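Local coordinates for 3-oxoacyl-[acyl-carrier-protein] synthase, mitochondrial (Arabidopsis thaliana, PDB 2IX4), which catalyses the condensation steps of mitochondrial fatty acid synthesis, lengthening an acyl chain by two carbons taken from malonyl-ACP, at residues G182-G187 and T422-L427; R222-K227 and D244-G249; G278-A283 and V297-R302; H285-P290 and F417-T422. One frame throughout, in Å; residues are numbered along the deposited sequence.

Contact 1 (G182-G187 and T422-L427); sequences GAHSIG and TNASLL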
loop_
_atom_site.group_PDB
_atom_site.type_symbol
_atom_site.label_atom_id
_atom_site.label_comp_id
_atom_site.label_asym_id
_atom_site.label_seq_id
_atom_site.Cartn_x
_atom_site.Cartn_y
_atom_site.Cartn_z
ATOM N N GLY A 182 2.734 -8.812 -1.805
ATOM C CA GLY A 182 2.954 -9.328 -3.159
ATOM C C GLY A 182 1.746 -10.041 -3.740
ATOM O O GLY A 182 1.545 -10.047 -4.953
ATOM N N ALA A 183 0.932 -10.637 -2.871
ATOM C CA ALA A 183 -0.256 -11.364 -3.309
ATOM C C ALA A 183 -1.382 -10.406 -3.693
ATOM O O ALA A 183 -1.946 -10.516 -4.787
ATOM C CB ALA A 183 -0.714 -12.347 -2.237
ATOM N N HIS A 184 -1.694 -9.465 -2.800
ATOM C CA HIS A 184 -2.701 -8.438 -3.070
ATOM C C HIS A 184 -2.347 -7.565 -4.274
ATOM O O HIS A 184 -3.233 -7.165 -5.023
ATOM C CB HIS A 184 -2.933 -7.557 -1.843
ATOM C CG HIS A 184 -3.651 -8.248 -0.726
ATOM N ND1 HIS A 184 -5.024 -8.354 -0.674
ATOM C CD2 HIS A 184 -3.186 -8.854 0.392
ATOM C CE1 HIS A 184 -5.373 -8.998 0.426
ATOM N NE2 HIS A 184 -4.277 -9.308 1.093
ATOM N N SER A 185 -1.061 -7.268 -4.461
ATOM C CA SER A 185 -0.631 -6.460 -5.601
ATOM C C SER A 185 -0.956 -7.164 -6.919
ATOM O O SER A 185 -1.458 -6.539 -7.859
ATOM C CB SER A 185 0.864 -6.130 -5.516
ATOM O OG SER A 185 1.116 -5.098 -4.572
ATOM N N ILE A 186 -0.673 -8.462 -6.969
ATOM C CA ILE A 186 -0.988 -9.306 -8.123
ATOM C C ILE A 186 -2.507 -9.433 -8.294
ATOM O O ILE A 186 -3.030 -9.309 -9.402
ATOM C CB ILE A 186 -0.322 -10.707 -7.991
ATOM C CG1 ILE A 186 1.177 -10.613 -8.301
ATOM C CG2 ILE A 186 -0.993 -11.735 -8.913
ATOM C CD1 ILE A 186 2.005 -11.799 -7.817
ATOM N N GLY A 187 -3.202 -9.663 -7.184
ATOM C CA GLY A 187 -4.652 -9.812 -7.196
ATOM C C GLY A 187 -5.392 -8.564 -7.641
ATOM O O GLY A 187 -6.323 -8.646 -8.444
ATOM N N THR A 422 -4.485 -9.796 7.703
ATOM C CA THR A 422 -4.814 -9.652 6.289
ATOM C C THR A 422 -4.406 -10.905 5.512
ATOM O O THR A 422 -3.244 -11.309 5.543
ATOM C CB THR A 422 -4.176 -8.366 5.673
ATOM O OG1 THR A 422 -4.419 -8.329 4.260
ATOM C CG2 THR A 422 -2.663 -8.298 5.931
ATOM N N ASN A 423 -5.372 -11.515 4.827
ATOM C CA ASN A 423 -5.156 -12.787 4.133
ATOM C C ASN A 423 -5.465 -12.719 2.655
ATOM O O ASN A 423 -6.463 -12.130 2.247
ATOM C CB ASN A 423 -6.010 -13.892 4.753
ATOM C CG ASN A 423 -5.797 -14.020 6.237
ATOM O OD1 ASN A 423 -4.665 -14.147 6.701
ATOM N ND2 ASN A 423 -6.884 -13.989 6.996
ATOM N N ALA A 424 -4.601 -13.340 1.860
ATOM C CA ALA A 424 -4.845 -13.511 0.437
ATOM C C ALA A 424 -4.529 -14.940 0.017
ATOM O O ALA A 424 -3.637 -15.584 0.576
ATOM C CB ALA A 424 -4.023 -12.523 -0.372
ATOM N N SER A 425 -5.282 -15.430 -0.959
ATOM C CA SER A 425 -5.038 -16.736 -1.543
ATOM C C SER A 425 -5.167 -16.613 -3.056
ATOM O O SER A 425 -6.215 -16.214 -3.564
ATOM C CB SER A 425 -6.025 -17.759 -0.985
ATOM O OG SER A 425 -5.528 -19.074 -1.121
ATOM N N LEU A 426 -4.088 -16.922 -3.767
ATOM C CA LEU A 426 -4.077 -16.857 -5.227
ATOM C C LEU A 426 -4.169 -18.255 -5.814
ATOM O O LEU A 426 -3.408 -19.141 -5.430
ATOM C CB LEU A 426 -2.809 -16.162 -5.742
ATOM C CG LEU A 426 -2.560 -14.695 -5.365
ATOM C CD1 LEU A 426 -1.186 -14.259 -5.847
ATOM C CD2 LEU A 426 -3.647 -13.774 -5.919
ATOM N N LEU A 427 -5.103 -18.450 -6.743
ATOM C CA LEU A 427 -5.303 -19.753 -7.366
ATOM C C LEU A 427 -5.060 -19.703 -8.871
ATOM O O LEU A 427 -5.738 -18.975 -9.603
ATOM C CB LEU A 427 -6.697 -20.311 -7.040
ATOM C CG LEU A 427 -7.111 -21.683 -7.595
ATOM C CD1 LEU A 427 -6.080 -22.767 -7.286
ATOM C CD2 LEU A 427 -8.470 -22.085 -7.053
#

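Contact 2 (R222-K227 and D244-G249); sequences RALSTK and DGFVIG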
loop_
_atom_site.group_PDB
_atom_site.type_symbol
_atom_site.label_atom_id
_atom_site.label_comp_id
_atom_site.label_asym_id
_atom_site.label_seq_id
_atom_site.Cartn_x
_atom_site.Cartn_y
_atom_site.Cartn_z
ATOM N N ARG A 222 9.129 -10.941 18.831
ATOM C CA ARG A 222 9.333 -12.378 19.049
ATOM C C ARG A 222 8.887 -13.192 17.833
ATOM O O ARG A 222 8.300 -14.270 17.958
ATOM C CB ARG A 222 8.644 -12.841 20.340
ATOM C CG ARG A 222 9.193 -12.174 21.590
ATOM C CD ARG A 222 8.189 -12.208 22.725
ATOM N NE ARG A 222 8.716 -11.573 23.931
ATOM C CZ ARG A 222 8.044 -11.440 25.072
ATOM N NH1 ARG A 222 6.802 -11.899 25.178
ATOM N NH2 ARG A 222 8.614 -10.845 26.112
ATOM N N ALA A 223 9.184 -12.663 16.652
ATOM C CA ALA A 223 8.752 -13.267 15.403
ATOM C C ALA A 223 9.864 -14.054 14.708
ATOM O O ALA A 223 9.585 -14.861 13.817
ATOM C CB ALA A 223 8.197 -12.195 14.468
ATOM N N LEU A 224 11.110 -13.821 15.122
ATOM C CA LEU A 224 12.280 -14.383 14.433
ATOM C C LEU A 224 12.897 -15.606 15.104
ATOM O O LEU A 224 12.834 -15.764 16.326
ATOM C CB LEU A 224 13.361 -13.311 14.233
ATOM C CG LEU A 224 13.037 -12.060 13.407
ATOM C CD1 LEU A 224 14.287 -11.223 13.176
ATOM C CD2 LEU A 224 12.387 -12.411 12.078
ATOM N N SER A 225 13.499 -16.462 14.278
ATOM C CA SER A 225 14.282 -17.609 14.734
ATOM C C SER A 225 15.542 -17.141 15.466
ATOM O O SER A 225 16.241 -16.251 14.982
ATOM C CB SER A 225 14.673 -18.468 13.529
ATOM O OG SER A 225 15.541 -19.521 13.899
ATOM N N THR A 226 15.833 -17.740 16.621
ATOM C CA THR A 226 16.989 -17.336 17.434
ATOM C C THR A 226 17.935 -18.477 17.846
ATOM O O THR A 226 19.128 -18.243 18.057
ATOM C CB THR A 226 16.567 -16.572 18.723
ATOM O OG1 THR A 226 15.965 -17.480 19.653
ATOM C CG2 THR A 226 15.594 -15.436 18.405
ATOM N N LYS A 227 17.412 -19.696 17.962
ATOM C CA LYS A 227 18.189 -20.814 18.514
ATOM C C LYS A 227 19.039 -21.594 17.500
ATOM O O LYS A 227 19.743 -22.535 17.876
ATOM C CB LYS A 227 17.282 -21.763 19.313
ATOM C CG LYS A 227 16.428 -22.715 18.482
ATOM C CD LYS A 227 15.264 -23.230 19.314
ATOM C CE LYS A 227 14.601 -24.443 18.691
ATOM N NZ LYS A 227 15.240 -25.703 19.151
ATOM N N ASP A 244 11.122 -22.072 15.476
ATOM C CA ASP A 244 11.129 -21.058 16.539
ATOM C C ASP A 244 11.009 -19.608 16.036
ATOM O O ASP A 244 11.444 -18.671 16.707
ATOM C CB ASP A 244 12.360 -21.236 17.447
ATOM C CG ASP A 244 13.655 -20.737 16.808
ATOM O OD1 ASP A 244 13.862 -20.936 15.588
ATOM O OD2 ASP A 244 14.473 -20.141 17.542
ATOM N N GLY A 245 10.404 -19.436 14.862
ATOM C CA GLY A 245 10.206 -18.113 14.273
ATOM C C GLY A 245 10.763 -18.077 12.863
ATOM O O GLY A 245 11.541 -18.952 12.483
ATOM N N PHE A 246 10.372 -17.076 12.080
ATOM C CA PHE A 246 10.851 -17.002 10.701
ATOM C C PHE A 246 12.236 -16.362 10.566
ATOM O O PHE A 246 12.764 -15.773 11.509
ATOM C CB PHE A 246 9.813 -16.380 9.741
ATOM C CG PHE A 246 9.537 -14.918 9.965
ATOM C CD1 PHE A 246 10.343 -13.941 9.378
ATOM C CD2 PHE A 246 8.436 -14.514 10.715
ATOM C CE1 PHE A 246 10.073 -12.585 9.558
ATOM C CE2 PHE A 246 8.158 -13.162 10.902
ATOM C CZ PHE A 246 8.980 -12.194 10.322
ATOM N N VAL A 247 12.818 -16.514 9.383
ATOM C CA VAL A 247 14.106 -15.933 9.059
ATOM C C VAL A 247 13.835 -14.892 7.987
ATOM O O VAL A 247 13.274 -15.221 6.945
ATOM C CB VAL A 247 15.087 -17.009 8.534
ATOM C CG1 VAL A 247 16.403 -16.383 8.109
ATOM C CG2 VAL A 247 15.325 -18.082 9.597
ATOM N N ILE A 248 14.207 -13.641 8.261
ATOM C CA ILE A 248 13.979 -12.535 7.332
ATOM C C ILE A 248 14.765 -12.777 6.050
ATOM O O ILE A 248 15.943 -13.124 6.093
ATOM C CB ILE A 248 14.360 -11.148 7.938
ATOM C CG1 ILE A 248 13.508 -10.833 9.167
ATOM C CG2 ILE A 248 14.161 -10.025 6.923
ATOM C CD1 ILE A 248 13.861 -9.517 9.848
ATOM N N GLY A 249 14.090 -12.619 4.918
ATOM C CA GLY A 249 14.729 -12.705 3.610
ATOM C C GLY A 249 14.477 -11.433 2.826
ATOM O O GLY A 249 13.785 -10.538 3.299
HETATM O O HOH W 1 13.673 -18.887 19.583
#

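Contact 3 (G278-A283 and V297-R302); sequences GMSGDA and VLAMTR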
loop_
_atom_site.group_PDB
_atom_site.type_symbol
_atom_site.label_atom_id
_atom_site.label_comp_id
_atom_site.label_asym_id
_atom_site.label_seq_id
_atom_site.Cartn_x
_atom_site.Cartn_y
_atom_site.Cartn_z
ATOM N N GLY A 278 -8.731 -14.889 -3.454
ATOM C CA GLY A 278 -9.522 -14.897 -2.230
ATOM C C GLY A 278 -8.915 -13.982 -1.195
ATOM O O GLY A 278 -7.706 -14.022 -0.966
ATOM N N MET A 279 -9.758 -13.161 -0.571
ATOM C CA MET A 279 -9.317 -12.207 0.445
ATOM C C MET A 279 -10.152 -12.333 1.697
ATOM O O MET A 279 -11.363 -12.541 1.620
ATOM C CB MET A 279 -9.428 -10.772 -0.071
ATOM C CG MET A 279 -8.435 -10.399 -1.156
ATOM S SD MET A 279 -8.818 -8.789 -1.877
ATOM C CE MET A 279 -10.313 -9.165 -2.791
ATOM N N SER A 280 -9.504 -12.192 2.848
ATOM C CA SER A 280 -10.211 -12.162 4.121
ATOM C C SER A 280 -9.424 -11.392 5.170
ATOM O O SER A 280 -8.288 -10.968 4.933
ATOM C CB SER A 280 -10.478 -13.584 4.622
ATOM O OG SER A 280 -9.285 -14.180 5.100
ATOM N N GLY A 281 -10.055 -11.216 6.325
ATOM C CA GLY A 281 -9.414 -10.670 7.506
ATOM C C GLY A 281 -9.686 -11.567 8.698
ATOM O O GLY A 281 -10.791 -12.104 8.838
ATOM N N ASP A 282 -8.674 -11.742 9.544
ATOM C CA ASP A 282 -8.801 -12.533 10.769
ATOM C C ASP A 282 -9.718 -11.854 11.780
ATOM O O ASP A 282 -10.477 -12.523 12.483
ATOM C CB ASP A 282 -7.429 -12.762 11.415
ATOM C CG ASP A 282 -6.526 -13.680 10.599
ATOM O OD1 ASP A 282 -7.021 -14.383 9.692
ATOM O OD2 ASP A 282 -5.307 -13.709 10.881
ATOM N N ALA A 283 -9.631 -10.524 11.850
ATOM C CA ALA A 283 -10.347 -9.722 12.851
ATOM C C ALA A 283 -10.086 -10.231 14.274
ATOM O O ALA A 283 -11.003 -10.318 15.095
ATOM C CB ALA A 283 -11.851 -9.678 12.543
ATOM N N VAL A 297 -9.045 -20.076 6.163
ATOM C CA VAL A 297 -10.130 -20.873 5.570
ATOM C C VAL A 297 -10.948 -20.029 4.584
ATOM O O VAL A 297 -11.191 -20.447 3.446
ATOM C CB VAL A 297 -11.063 -21.497 6.657
ATOM C CG1 VAL A 297 -12.332 -22.078 6.038
ATOM C CG2 VAL A 297 -10.328 -22.567 7.458
ATOM N N LEU A 298 -11.350 -18.834 5.021
ATOM C CA LEU A 298 -12.130 -17.922 4.188
ATOM C C LEU A 298 -11.399 -17.541 2.906
ATOM O O LEU A 298 -11.981 -17.575 1.827
ATOM C CB LEU A 298 -12.520 -16.666 4.974
ATOM C CG LEU A 298 -13.668 -16.802 5.978
ATOM C CD1 LEU A 298 -13.824 -15.523 6.789
ATOM C CD2 LEU A 298 -14.975 -17.148 5.268
ATOM N N ALA A 299 -10.120 -17.200 3.031
ATOM C CA ALA A 299 -9.311 -16.787 1.886
ATOM C C ALA A 299 -9.192 -17.894 0.837
ATOM O O ALA A 299 -9.321 -17.637 -0.364
ATOM C CB ALA A 299 -7.931 -16.335 2.351
ATOM N N MET A 300 -8.944 -19.118 1.301
ATOM C CA MET A 300 -8.835 -20.287 0.423
ATOM C C MET A 300 -10.179 -20.651 -0.214
ATOM O O MET A 300 -10.251 -20.936 -1.413
ATOM C CB MET A 300 -8.263 -21.486 1.191
ATOM C CG MET A 300 -6.781 -21.361 1.526
ATOM S SD MET A 300 -6.065 -22.882 2.178
ATOM C CE MET A 300 -6.524 -22.780 3.908
ATOM N N THR A 301 -11.235 -20.636 0.596
ATOM C CA THR A 301 -12.586 -20.925 0.125
ATOM C C THR A 301 -13.038 -19.935 -0.953
ATOM O O THR A 301 -13.653 -20.328 -1.952
ATOM C CB THR A 301 -13.586 -20.928 1.301
ATOM O OG1 THR A 301 -13.183 -21.923 2.247
ATOM C CG2 THR A 301 -14.993 -21.245 0.826
ATOM N N ARG A 302 -12.714 -18.660 -0.746
ATOM C CA ARG A 302 -13.098 -17.594 -1.670
ATOM C C ARG A 302 -12.390 -17.699 -3.018
ATOM O O ARG A 302 -13.004 -17.470 -4.058
ATOM C CB ARG A 302 -12.885 -16.221 -1.030
ATOM C CG ARG A 302 -14.019 -15.848 -0.077
ATOM C CD ARG A 302 -13.604 -14.827 0.963
ATOM N NE ARG A 302 -14.680 -14.595 1.930
ATOM C CZ ARG A 302 -14.627 -13.726 2.937
ATOM N NH1 ARG A 302 -13.543 -12.984 3.132
ATOM N NH2 ARG A 302 -15.665 -13.599 3.756
#

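Contact 4 (H285-P290 and F417-T422); sequences HITQPP and FGFGGT. With 6NA (hexanoic acid), chain C.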
loop_
_atom_site.group_PDB
_atom_site.type_symbol
_atom_site.label_atom_id
_atom_site.label_comp_id
_atom_site.label_asym_id
_atom_site.label_seq_id
_atom_site.Cartn_x
_atom_site.Cartn_y
_atom_site.Cartn_z
ATOM N N HIS A 285 -6.211 -10.337 15.976
ATOM C CA HIS A 285 -5.022 -9.861 16.676
ATOM C C HIS A 285 -4.075 -9.200 15.680
ATOM O O HIS A 285 -4.058 -9.565 14.503
ATOM C CB HIS A 285 -4.333 -11.043 17.366
ATOM C CG HIS A 285 -3.295 -10.651 18.371
ATOM N ND1 HIS A 285 -1.973 -10.449 18.037
ATOM C CD2 HIS A 285 -3.382 -10.446 19.706
ATOM C CE1 HIS A 285 -1.292 -10.129 19.123
ATOM N NE2 HIS A 285 -2.124 -10.117 20.149
ATOM N N ILE A 286 -3.293 -8.234 16.155
ATOM C CA ILE A 286 -2.372 -7.476 15.294
ATOM C C ILE A 286 -1.298 -8.335 14.615
ATOM O O ILE A 286 -0.865 -8.025 13.499
ATOM C CB ILE A 286 -1.710 -6.277 16.048
ATOM C CG1 ILE A 286 -0.992 -6.745 17.322
ATOM C CG2 ILE A 286 -2.754 -5.200 16.361
ATOM C CD1 ILE A 286 -0.182 -5.657 18.033
ATOM N N THR A 287 -0.887 -9.411 15.286
ATOM C CA THR A 287 0.235 -10.247 14.837
ATOM C C THR A 287 -0.078 -11.749 14.796
ATOM O O THR A 287 0.521 -12.487 14.012
ATOM C CB THR A 287 1.495 -10.031 15.723
ATOM O OG1 THR A 287 1.183 -10.324 17.091
ATOM C CG2 THR A 287 2.011 -8.590 15.614
ATOM N N GLN A 288 -1.006 -12.191 15.645
ATOM C CA GLN A 288 -1.343 -13.613 15.783
ATOM C C GLN A 288 -2.623 -14.003 15.037
ATOM O O GLN A 288 -3.641 -13.317 15.163
ATOM C CB GLN A 288 -1.515 -13.981 17.261
ATOM C CG GLN A 288 -0.224 -14.214 18.023
ATOM C CD GLN A 288 -0.470 -14.780 19.412
ATOM O OE1 GLN A 288 -1.195 -15.766 19.578
ATOM N NE2 GLN A 288 0.136 -14.159 20.421
ATOM N N PRO A 289 -2.581 -15.113 14.271
ATOM C CA PRO A 289 -3.797 -15.670 13.667
ATOM C C PRO A 289 -4.677 -16.361 14.715
ATOM O O PRO A 289 -4.173 -16.722 15.780
ATOM C CB PRO A 289 -3.252 -16.700 12.676
ATOM C CG PRO A 289 -1.940 -17.109 13.238
ATOM C CD PRO A 289 -1.381 -15.895 13.918
ATOM N N PRO A 290 -5.979 -16.553 14.418
ATOM C CA PRO A 290 -6.854 -17.252 15.367
ATOM C C PRO A 290 -6.542 -18.745 15.401
ATOM O O PRO A 290 -6.049 -19.290 14.414
ATOM C CB PRO A 290 -8.263 -17.027 14.799
ATOM C CG PRO A 290 -8.109 -16.089 13.640
ATOM C CD PRO A 290 -6.698 -16.162 13.193
ATOM N N PHE A 417 -0.331 -14.523 4.295
ATOM C CA PHE A 417 -0.964 -13.873 5.445
ATOM C C PHE A 417 -0.044 -12.806 6.045
ATOM O O PHE A 417 1.173 -12.978 6.075
ATOM C CB PHE A 417 -1.337 -14.906 6.522
ATOM C CG PHE A 417 -1.929 -16.189 5.977
ATOM C CD1 PHE A 417 -2.988 -16.171 5.066
ATOM C CD2 PHE A 417 -1.439 -17.420 6.400
ATOM C CE1 PHE A 417 -3.534 -17.357 4.578
ATOM C CE2 PHE A 417 -1.980 -18.610 5.920
ATOM C CZ PHE A 417 -3.026 -18.578 5.007
ATOM N N GLY A 418 -0.622 -11.707 6.523
ATOM C CA GLY A 418 0.171 -10.604 7.065
ATOM C C GLY A 418 -0.304 -10.076 8.406
ATOM O O GLY A 418 -1.399 -10.414 8.866
ATOM N N PHE A 419 0.529 -9.246 9.034
ATOM C CA PHE A 419 0.159 -8.556 10.272
ATOM C C PHE A 419 -1.102 -7.733 10.028
ATOM O O PHE A 419 -1.292 -7.175 8.940
ATOM C CB PHE A 419 1.294 -7.639 10.749
ATOM C CG PHE A 419 2.433 -8.357 11.440
ATOM C CD1 PHE A 419 3.436 -7.625 12.071
ATOM C CD2 PHE A 419 2.505 -9.749 11.469
ATOM C CE1 PHE A 419 4.499 -8.264 12.708
ATOM C CE2 PHE A 419 3.564 -10.399 12.109
ATOM C CZ PHE A 419 4.560 -9.655 12.731
ATOM N N GLY A 420 -1.957 -7.664 11.041
ATOM C CA GLY A 420 -3.253 -7.012 10.913
ATOM C C GLY A 420 -4.340 -8.011 10.574
ATOM O O GLY A 420 -5.519 -7.657 10.510
ATOM N N GLY A 421 -3.937 -9.263 10.362
ATOM C CA GLY A 421 -4.863 -10.341 10.030
ATOM C C GLY A 421 -5.346 -10.282 8.594
ATOM O O GLY A 421 -6.472 -10.669 8.303
ATOM N N THR A 422 -4.485 -9.796 7.703
ATOM C CA THR A 422 -4.814 -9.652 6.289
ATOM C C THR A 422 -4.406 -10.905 5.512
ATOM O O THR A 422 -3.244 -11.309 5.543
ATOM C CB THR A 422 -4.176 -8.366 5.673
ATOM O OG1 THR A 422 -4.419 -8.329 4.260
ATOM C CG2 THR A 422 -2.663 -8.298 5.931
HETATM C CA 6NA C . 5.272 -9.044 8.872
HETATM C C 6NA C . 4.425 -9.738 7.832
HETATM O O 6NA C . 3.211 -9.775 7.944
HETATM C CB 6NA C . 5.276 -7.545 8.594
HETATM C CG 6NA C . 6.338 -7.177 7.561
HETATM C CD 6NA C . 5.774 -6.236 6.511
HETATM C C6 6NA C . 6.358 -6.531 5.149
#

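Contact 1 (G182-G187 and T422-L427)
With CG anti to its own carbonyl carbon (chi1 -71°) and the imidazole turned broadside (chi2 -84°), His184 spreads its ring over the methyl of Ala424. This is a CH-pi contact: Ala424 CB lies 3.8 Å from the centroid of the His184 ring, displaced toward the rim on the NE2 side. Thr422 places OG1 opposite its backbone N, which swings the hydroxyl toward the helix and to the same end of the ring. Further along, Ala183 CB meets Ala424 CB at 3.8 Å, and two such small residues let helix 182-187 settle on the strand with the axes 8.2 Å apart. Beyond them the longer Leu426 makes the contact: its CD1 touches Ile186 CG2 at 4.0 Å, the two side chains crossing at about a right angle, and its CD2 lies against Ala183 O. A leucine in place of His184 would probably leave the hydroxyl of Tyr277, now bonded to His184 ND1, without its mate. Another buried polar atom, Thr422 OG1, finds its partner in Asn172 O of the second subunit. What joins strand and helix is mainly apolar contact, along the helix that begins just beyond Cys179, the predicted nucleophile, as in other thiolase-fold enzymes.

Contact 2 (R222-K227 and D244-G249)
The ring of Phe246 carries Leu224 CD2 over one face, a CH-pi contact 3.9 Å from the centroid, while Ala223 CB touches its CE2 at 3.7 Å; the ring also meets that of His359, a predicted catalytic residue, edge-to-face. The second flat group, the carboxylate of Asp244, takes three hydrogen bonds from the chain. Ser225 OG bonds OD1 on the syn side at 2.8 Å. OD2 takes Thr226 N at 2.9 Å from above the carboxylate plane and Lys227 N at 3.0 Å on the syn side, the two arriving from opposite faces. Replacing Asp244 by alanine is likely to leave these two backbone N-H groups and the Ser225 hydroxyl without this acceptor and the loop at 225-227 free to shift. Between the flat groups the backbones form a single beta bridge, Phe246 N to Ala223 O (2.9 Å) and Ser225 N to Phe246 O (2.9 Å). Gly245 suits this crossing because a CB would run into the backbone of Leu224 and Ser225. Lys227 lays its CG and CD along the carboxylate but sends NZ to a salt bridge with Asp242. Both segments belong to the long connection between helix 212-220, which closes in a Schellman motif at Arg222, and strand 251-259; Leu224 and Ile248 together rest on Phe218 of that helix, a residue of the hexanoic acid pocket.

Contact 3 (G278-A283 and V297-R302)
Gly278 and Ala299 make the tight end of this contact: Gly278 CA donates a CA-H...O contact to Ala299 O at 3.3 Å and lies 3.8 Å from Arg302 CB. A side chain on Gly278 would run straight into Ala299 O, so glycine is what lets helix 297-302 come within 5.9 Å of the strand axis. Next along the strand, Ser280 CB packs on Leu298 CB at 3.7 Å. Serine fits here because its hydroxyl, buried beside the Ala299 methyl, is bonded to Gly295 O and to Asn423 ND2.

Toward the rim the contact becomes polar. Arg302, its chain extended from CG to NE, reaches back over the strand and gives NH1 to Met279 O at 2.7 Å. The bond lies in the carbonyl plane on a lone pair, and the oxygen is only 8° out of the guanidinium plane. Leu298 CB covers one guanidinium face, 4.1 Å above it, and NH1 also bonds Gln169 O of the second subunit, so the arginine ties strand, helix and dimer interface together. On the outer side of the helix Thr301 is exposed and turns back to its own helix, OG1 to Val297 O at 2.8 Å.

Strand and helix run nearly antiparallel, at 160°, as successive elements of a beta-alpha unit. Ala299 and Met300 also touch Ser425 of strand 422-429, so helix 294-307 forms part of the outer helical layer on the C-terminal-half sheet, an arrangement characteristic of the layered thiolase fold.

Contact 4 (H285-P290 and F417-T422)
Thr287 and hexanoic acid sandwich the ring of Phe419. On one face sits Thr287 CG2, a CH-pi contact 3.9 Å from the centroid and only 11° off the ring normal; over the opposite face lies the ligand's CA, 3.7 Å above the plane. A chi1 of -78°, which sets CG beside the backbone N, stands the Phe419 ring between the loop and the acyl chain, and a broad apolar ring suits both neighbours. Its backbone takes part too: Phe419 N bonds the ligand's O at 2.9 Å, and the next amide, Gly420 N, bonds Ile286 O at 2.7 Å.

One shell out, His285 braces the loop that presents Thr287. Its ND1 accepts from Thr287 N and from Gln288 N, each at 3.1 Å and tilted from the ring plane, which is consistent with ND1 carrying no proton. In the segment 417-422, Gly420 and Gly421 both have positive phi, and at Gly420 a CB would be jammed against the carbonyl O of Phe419; Gly421 and Thr422 together face Gly418 in a G1 beta bulge. The second subunit completes the surroundings: its Asn156 ND2 bonds Phe419 O, its Leu154 packs on Phe419 and its Pro151 on Thr287.

An amide donor on the acyl oxygen and a phenyl ring against CA, the carbon next to the acyl carbonyl, are consistent with an oxyanion hole in which Phe419 N would stabilise charge developing on the oxygen, and with the gating phenylalanine of related condensing enzymes at the mouth of the acyl pocket.

Overall arrangement
The helices of contacts 1 and 3 pack on opposite faces of strand 422-429, whose neighbour in the sheet is strand 272-281; the contact centres are 10 Å apart, and Asn423 ND2 meets Asp282 OD1 at 2.7 Å. Contact 4 shares Thr422 with contact 1 and joins contact 3 through Asp282 N and Gly421 O, 2.7 Å apart, so these three form one continuous block, all touching the second subunit. Contact 2 stands apart, 16 Å from contact 4 between centres, with nearest atoms about 5 Å apart. Contacts 2 and 4 nevertheless flank the same site: the side chains of Phe246 and Phe419 each come within about 6 Å of that of Cys179, and Phe246 is about 5 Å from hexanoic acid.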